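PDB 5IZ5: cytosolic phospholipase A2 delta from Homo sapiens, which hydrolyses glycerophospholipids at the sn-2 position in a calcium-dependent manner, with a preference for linoleic acid, releasing a lysophospholipid and a free fatty acid. Local coordinates for residues Q689-C694 and P702-S707; A728-H733 and L804-K809. The protein carries 3 engineered substitutions. One frame throughout, in Å; residues are numbered along the deposited sequence.

Overall arrangement
Both contacts lie in the catalytic PLA2c domain; interaction 2 includes strand 730-734 of its mixed sheet, and interaction 1 packs beside that strand. Interaction 1 comes first along the chain, joining helix 685-696 to the loop that leads on to helix 708-712; interaction 2 follows, setting strand 730-734 against the C-terminal helix 797-810. Their centres lie about 16 Å apart and they touch directly, for the ring of Pro702 packs on Leu731, with Pro702 CG 3.6 Å from Leu731 CD1. Consecutive strand residues pack on different helices, Leu731 on Leu687 of helix 685-696 and Ile730 on helix 797-810, which places the strand between the two. Both contacts lie away from the nucleophile Ser365.

Interaction 1. Residues Q689-C694 and P702-S707; sequences QTELYC and PRVEPS
Glu691 and Val704 bring the helical segment 689-694 closest to the extended, irregular segment 702-707, their CA atoms 7.0 Å apart. The helix turn is kept by its own backbone bonds, Tyr693 N to Gln689 O and Cys694 N to Thr690 O, both 2.8 Å. Glu691 supplies the helix side of the contact through its aliphatic stem. With CG anti to the backbone N (chi1 -172°), the chain leaves the helix toward the loop and sets Glu691 CG 3.5 Å from the carbonyl O of Pro702. Nearer the backbone, Glu691 CB lies 4.2 Å from Val704 CG2, while CG1 of that valine lies farther from Glu691 and the side chain also packs on Leu687 of the same helix. A bend at chi2 (-99°) turns the Glu691 carboxylate out of line with the stem. Glu691 OE2 forms a salt bridge with Arg695, one helical turn on, and stays 6.8 Å from Arg703 NE, too far for direct pairing. Phe701 touches Glu691 and Thr690, adding apolar cover just before the loop segment. Beyond the contact, Ser707 caps the start of helix 708-712. Across these segments the glutamate therefore acts through its methylenes, by van der Waals packing, and its charge is probably balanced mainly by Arg695 on its own helix; the carboxylate probably adds little direct electrostatic attraction to the loop.

Interaction 2. Residues A728-H733 and L804-K809; sequences APILLH and LRTALK
The CD1 methyl of Ile730 is the point of the strand that reaches helix 797-810, meeting Thr806 and Ala807. The side chains of Ile730 and Thr806 cross at about a right angle, and the isoleucine meets the threonine with its terminal methyl: Ile730 CD1 lies 3.8 Å from Thr806 CG2 and 3.9 Å from Thr806 CB. Ile730 CD1 also comes within 3.9 Å of Ala807 N and lies 4.5 Å from Ala807 CB, a looser apolar approach. Ile730 attains this reach because CG1 is anti to the carbonyl carbon (chi1 -62°) and its outer bond is extended (chi2 164°). On the threonine, CG2 and CB make the contact, while OG1 hydrogen-bonds to the carbonyl O of Gln802, a turn earlier. Ile730 also packs on Leu672 and Leu719 of the strands flanking its own, while Leu804 of the helix touches Leu672. In the sheet, Ile730 and Leu732 bond through their backbones to the parallel strand 672-676. The arrangement is that of a C-terminal helix laid against one face of the mixed sheet, in the layered alpha/beta architecture of the cPLA2 catalytic domain.

Interaction 1. Residues Q689-C694 and P702-S707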
loop_
_atom_site.group_PDB
_atom_site.type_symbol
_atom_site.label_atom_id
_atom_site.label_comp_id
_atom_site.label_asym_id
_atom_site.label_seq_id
_atom_site.Cartn_x
_atom_site.Cartn_y
_atom_site.Cartn_z
ATOM N N GLN B 689 6.132 18.335 10.184
ATOM C CA GLN B 689 5.471 17.105 10.572
ATOM C C GLN B 689 6.385 15.952 10.231
ATOM O O GLN B 689 6.549 15.044 11.049
ATOM C CB GLN B 689 4.155 16.925 9.829
ATOM C CG GLN B 689 3.181 18.095 9.965
ATOM C CD GLN B 689 1.740 17.647 10.063
ATOM O OE1 GLN B 689 0.955 17.863 9.140
ATOM N NE2 GLN B 689 1.384 17.004 11.173
ATOM N N THR B 690 6.993 15.987 9.037
ATOM C CA THR B 690 7.932 14.916 8.679
ATOM C C THR B 690 9.098 14.858 9.665
ATOM O O THR B 690 9.526 13.775 10.025
ATOM C CB THR B 690 8.432 14.833 7.204
ATOM O OG1 THR B 690 9.864 14.763 7.193
ATOM C CG2 THR B 690 7.965 15.962 6.339
ATOM N N GLU B 691 9.600 16.009 10.116
ATOM C CA GLU B 691 10.700 16.021 11.088
ATOM C C GLU B 691 10.295 15.343 12.398
ATOM O O GLU B 691 11.039 14.524 12.934
ATOM C CB GLU B 691 11.186 17.441 11.381
ATOM C CG GLU B 691 12.463 17.438 12.238
ATOM C CD GLU B 691 12.206 17.672 13.712
ATOM O OE1 GLU B 691 11.465 18.620 14.048
ATOM O OE2 GLU B 691 12.758 16.905 14.537
ATOM N N LEU B 692 9.126 15.703 12.918
ATOM C CA LEU B 692 8.580 15.051 14.116
ATOM C C LEU B 692 8.396 13.558 13.899
ATOM O O LEU B 692 8.741 12.744 14.756
ATOM C CB LEU B 692 7.212 15.637 14.489
ATOM C CG LEU B 692 7.042 16.162 15.927
ATOM C CD1 LEU B 692 5.591 16.522 16.216
ATOM C CD2 LEU B 692 7.521 15.139 16.954
ATOM N N TYR B 693 7.836 13.215 12.744
ATOM C CA TYR B 693 7.602 11.829 12.360
ATOM C C TYR B 693 8.920 11.043 12.369
ATOM O O TYR B 693 8.986 9.961 12.951
ATOM C CB TYR B 693 6.928 11.820 10.986
ATOM C CG TYR B 693 6.269 10.534 10.538
ATOM C CD1 TYR B 693 4.985 10.194 10.972
ATOM C CD2 TYR B 693 6.891 9.698 9.620
ATOM C CE1 TYR B 693 4.361 9.033 10.538
ATOM C CE2 TYR B 693 6.275 8.539 9.179
ATOM C CZ TYR B 693 5.014 8.210 9.640
ATOM O OH TYR B 693 4.415 7.059 9.187
ATOM N N CYS B 694 9.968 11.612 11.765
ATOM C CA CYS B 694 11.314 11.012 11.745
ATOM C C CYS B 694 11.916 10.908 13.135
ATOM O O CYS B 694 12.558 9.905 13.454
ATOM C CB CYS B 694 12.283 11.832 10.877
ATOM S SG CYS B 694 11.979 11.735 9.106
ATOM N N PRO B 702 17.359 16.887 9.846
ATOM C CA PRO B 702 17.721 18.169 10.461
ATOM C C PRO B 702 16.540 18.861 11.111
ATOM O O PRO B 702 15.387 18.597 10.767
ATOM C CB PRO B 702 18.211 19.013 9.276
ATOM C CG PRO B 702 17.509 18.437 8.102
ATOM C CD PRO B 702 17.407 16.962 8.376
ATOM N N ARG B 703 16.843 19.753 12.041
ATOM C CA ARG B 703 15.826 20.575 12.662
ATOM C C ARG B 703 15.216 21.487 11.610
ATOM O O ARG B 703 15.919 22.008 10.751
ATOM C CB ARG B 703 16.422 21.408 13.798
ATOM C CG ARG B 703 17.168 20.590 14.834
ATOM C CD ARG B 703 17.332 21.346 16.123
ATOM N NE ARG B 703 17.969 20.494 17.120
ATOM C CZ ARG B 703 19.236 20.575 17.525
ATOM N NH1 ARG B 703 20.070 21.489 17.036
ATOM N NH2 ARG B 703 19.672 19.721 18.443
ATOM N N VAL B 704 13.903 21.662 11.681
ATOM C CA VAL B 704 13.179 22.554 10.790
ATOM C C VAL B 704 12.615 23.647 11.673
ATOM O O VAL B 704 11.495 23.533 12.194
ATOM C CB VAL B 704 12.061 21.821 10.019
ATOM C CG1 VAL B 704 11.276 22.781 9.140
ATOM C CG2 VAL B 704 12.652 20.712 9.163
ATOM N N GLU B 705 13.418 24.697 11.849
ATOM C CA GLU B 705 13.105 25.787 12.757
ATOM C C GLU B 705 13.184 27.120 12.035
ATOM O O GLU B 705 14.091 27.907 12.286
ATOM C CB GLU B 705 14.067 25.764 13.948
ATOM C CG GLU B 705 13.828 24.588 14.880
ATOM C CD GLU B 705 14.983 24.327 15.843
ATOM O OE1 GLU B 705 16.084 24.878 15.638
ATOM O OE2 GLU B 705 14.808 23.555 16.808
ATOM N N PRO B 706 12.225 27.378 11.133
ATOM C CA PRO B 706 12.176 28.690 10.508
ATOM C C PRO B 706 11.891 29.802 11.531
ATOM O O PRO B 706 11.098 29.613 12.449
ATOM C CB PRO B 706 11.022 28.562 9.512
ATOM C CG PRO B 706 10.148 27.486 10.063
ATOM C CD PRO B 706 11.102 26.520 10.706
ATOM N N SER B 707 12.545 30.946 11.367
ATOM C CA SER B 707 12.345 32.101 12.242
ATOM C C SER B 707 10.952 32.704 12.040
ATOM O O SER B 707 10.294 32.416 11.046
ATOM C CB SER B 707 13.401 33.166 11.941
ATOM O OG SER B 707 13.156 33.769 10.680
#

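Interaction 2. Residues A728-H733 and L804-K809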
loop_
_atom_site.group_PDB
_atom_site.type_symbol
_atom_site.label_atom_id
_atom_site.label_comp_id
_atom_site.label_asym_id
_atom_site.label_seq_id
_atom_site.Cartn_x
_atom_site.Cartn_y
_atom_site.Cartn_z
ATOM N N ALA B 728 22.409 12.691 8.936
ATOM C CA ALA B 728 21.203 13.386 8.504
ATOM C C ALA B 728 21.438 14.057 7.152
ATOM O O ALA B 728 22.488 14.645 6.931
ATOM C CB ALA B 728 20.798 14.425 9.534
ATOM N N PRO B 729 20.459 13.973 6.241
ATOM C CA PRO B 729 20.589 14.623 4.932
ATOM C C PRO B 729 20.437 16.143 4.982
ATOM O O PRO B 729 19.801 16.675 5.895
ATOM C CB PRO B 729 19.431 14.021 4.139
ATOM C CG PRO B 729 18.417 13.677 5.169
ATOM C CD PRO B 729 19.194 13.226 6.361
ATOM N N ILE B 730 21.014 16.817 3.986
ATOM C CA ILE B 730 20.834 18.248 3.793
ATOM C C ILE B 730 19.517 18.473 3.069
ATOM O O ILE B 730 19.219 17.785 2.095
ATOM C CB ILE B 730 21.977 18.857 2.943
ATOM C CG1 ILE B 730 23.319 18.678 3.654
ATOM C CG2 ILE B 730 21.723 20.335 2.651
ATOM C CD1 ILE B 730 24.519 18.891 2.761
ATOM N N LEU B 731 18.749 19.454 3.529
ATOM C CA LEU B 731 17.489 19.817 2.892
ATOM C C LEU B 731 17.476 21.242 2.369
ATOM O O LEU B 731 17.757 22.184 3.105
ATOM C CB LEU B 731 16.341 19.629 3.872
ATOM C CG LEU B 731 15.747 18.225 3.786
ATOM C CD1 LEU B 731 15.645 17.619 5.164
ATOM C CD2 LEU B 731 14.395 18.242 3.085
ATOM N N LEU B 732 17.151 21.370 1.089
ATOM C CA LEU B 732 16.847 22.643 0.463
ATOM C C LEU B 732 15.364 22.648 0.167
ATOM O O LEU B 732 14.887 21.861 -0.649
ATOM C CB LEU B 732 17.631 22.820 -0.835
ATOM C CG LEU B 732 18.752 23.856 -0.888
ATOM C CD1 LEU B 732 19.469 24.029 0.442
ATOM C CD2 LEU B 732 19.742 23.488 -1.978
ATOM N N HIS B 733 14.650 23.553 0.825
ATOM C CA HIS B 733 13.201 23.589 0.779
ATOM C C HIS B 733 12.701 24.770 -0.048
ATOM O O HIS B 733 13.101 25.918 0.186
ATOM C CB HIS B 733 12.672 23.691 2.199
ATOM C CG HIS B 733 11.184 23.600 2.294
ATOM N ND1 HIS B 733 10.492 22.432 2.052
ATOM C CD2 HIS B 733 10.256 24.528 2.625
ATOM C CE1 HIS B 733 9.200 22.648 2.225
ATOM N NE2 HIS B 733 9.030 23.911 2.571
ATOM N N LEU B 804 25.310 20.982 -2.928
ATOM C CA LEU B 804 25.971 19.903 -3.653
ATOM C C LEU B 804 27.443 19.774 -3.251
ATOM O O LEU B 804 27.930 18.659 -3.061
ATOM C CB LEU B 804 25.840 20.096 -5.165
ATOM C CG LEU B 804 24.462 19.775 -5.743
ATOM C CD1 LEU B 804 24.322 20.327 -7.152
ATOM C CD2 LEU B 804 24.193 18.279 -5.727
ATOM N N ARG B 805 28.137 20.904 -3.108
ATOM C CA ARG B 805 29.532 20.896 -2.657
ATOM C C ARG B 805 29.661 20.319 -1.257
ATOM O O ARG B 805 30.544 19.508 -1.000
ATOM C CB ARG B 805 30.145 22.300 -2.685
ATOM C CG ARG B 805 30.451 22.802 -4.080
ATOM C CD ARG B 805 31.244 24.099 -4.059
ATOM N NE ARG B 805 31.491 24.567 -5.421
ATOM C CZ ARG B 805 32.401 24.056 -6.250
ATOM N NH1 ARG B 805 33.187 23.050 -5.872
ATOM N NH2 ARG B 805 32.528 24.558 -7.473
ATOM N N THR B 806 28.783 20.744 -0.352
ATOM C CA THR B 806 28.778 20.221 1.010
ATOM C C THR B 806 28.461 18.727 1.022
ATOM O O THR B 806 29.114 17.958 1.726
ATOM C CB THR B 806 27.750 20.946 1.889
ATOM O OG1 THR B 806 27.917 22.360 1.752
ATOM C CG2 THR B 806 27.919 20.554 3.348
ATOM N N ALA B 807 27.466 18.322 0.234
ATOM C CA ALA B 807 27.107 16.913 0.102
ATOM C C ALA B 807 28.311 16.113 -0.372
ATOM O O ALA B 807 28.562 15.008 0.111
ATOM C CB ALA B 807 25.946 16.744 -0.869
ATOM N N LEU B 808 29.049 16.686 -1.321
ATOM C CA LEU B 808 30.254 16.064 -1.852
ATOM C C LEU B 808 31.309 15.885 -0.754
ATOM O O LEU B 808 31.842 14.797 -0.580
ATOM C CB LEU B 808 30.816 16.903 -3.006
ATOM C CG LEU B 808 31.838 16.247 -3.926
ATOM C CD1 LEU B 808 31.255 15.015 -4.598
ATOM C CD2 LEU B 808 32.298 17.248 -4.975
ATOM N N LYS B 809 31.580 16.942 0.005
ATOM C CA LYS B 809 32.565 16.885 1.093
ATOM C C LYS B 809 32.218 15.804 2.103
ATOM O O LYS B 809 33.072 15.011 2.485
ATOM C CB LYS B 809 32.658 18.237 1.802
ATOM C CG LYS B 809 33.349 19.299 0.961
ATOM C CD LYS B 809 33.290 20.684 1.584
ATOM C CE LYS B 809 33.278 21.775 0.519
ATOM N NZ LYS B 809 33.249 23.134 1.124
#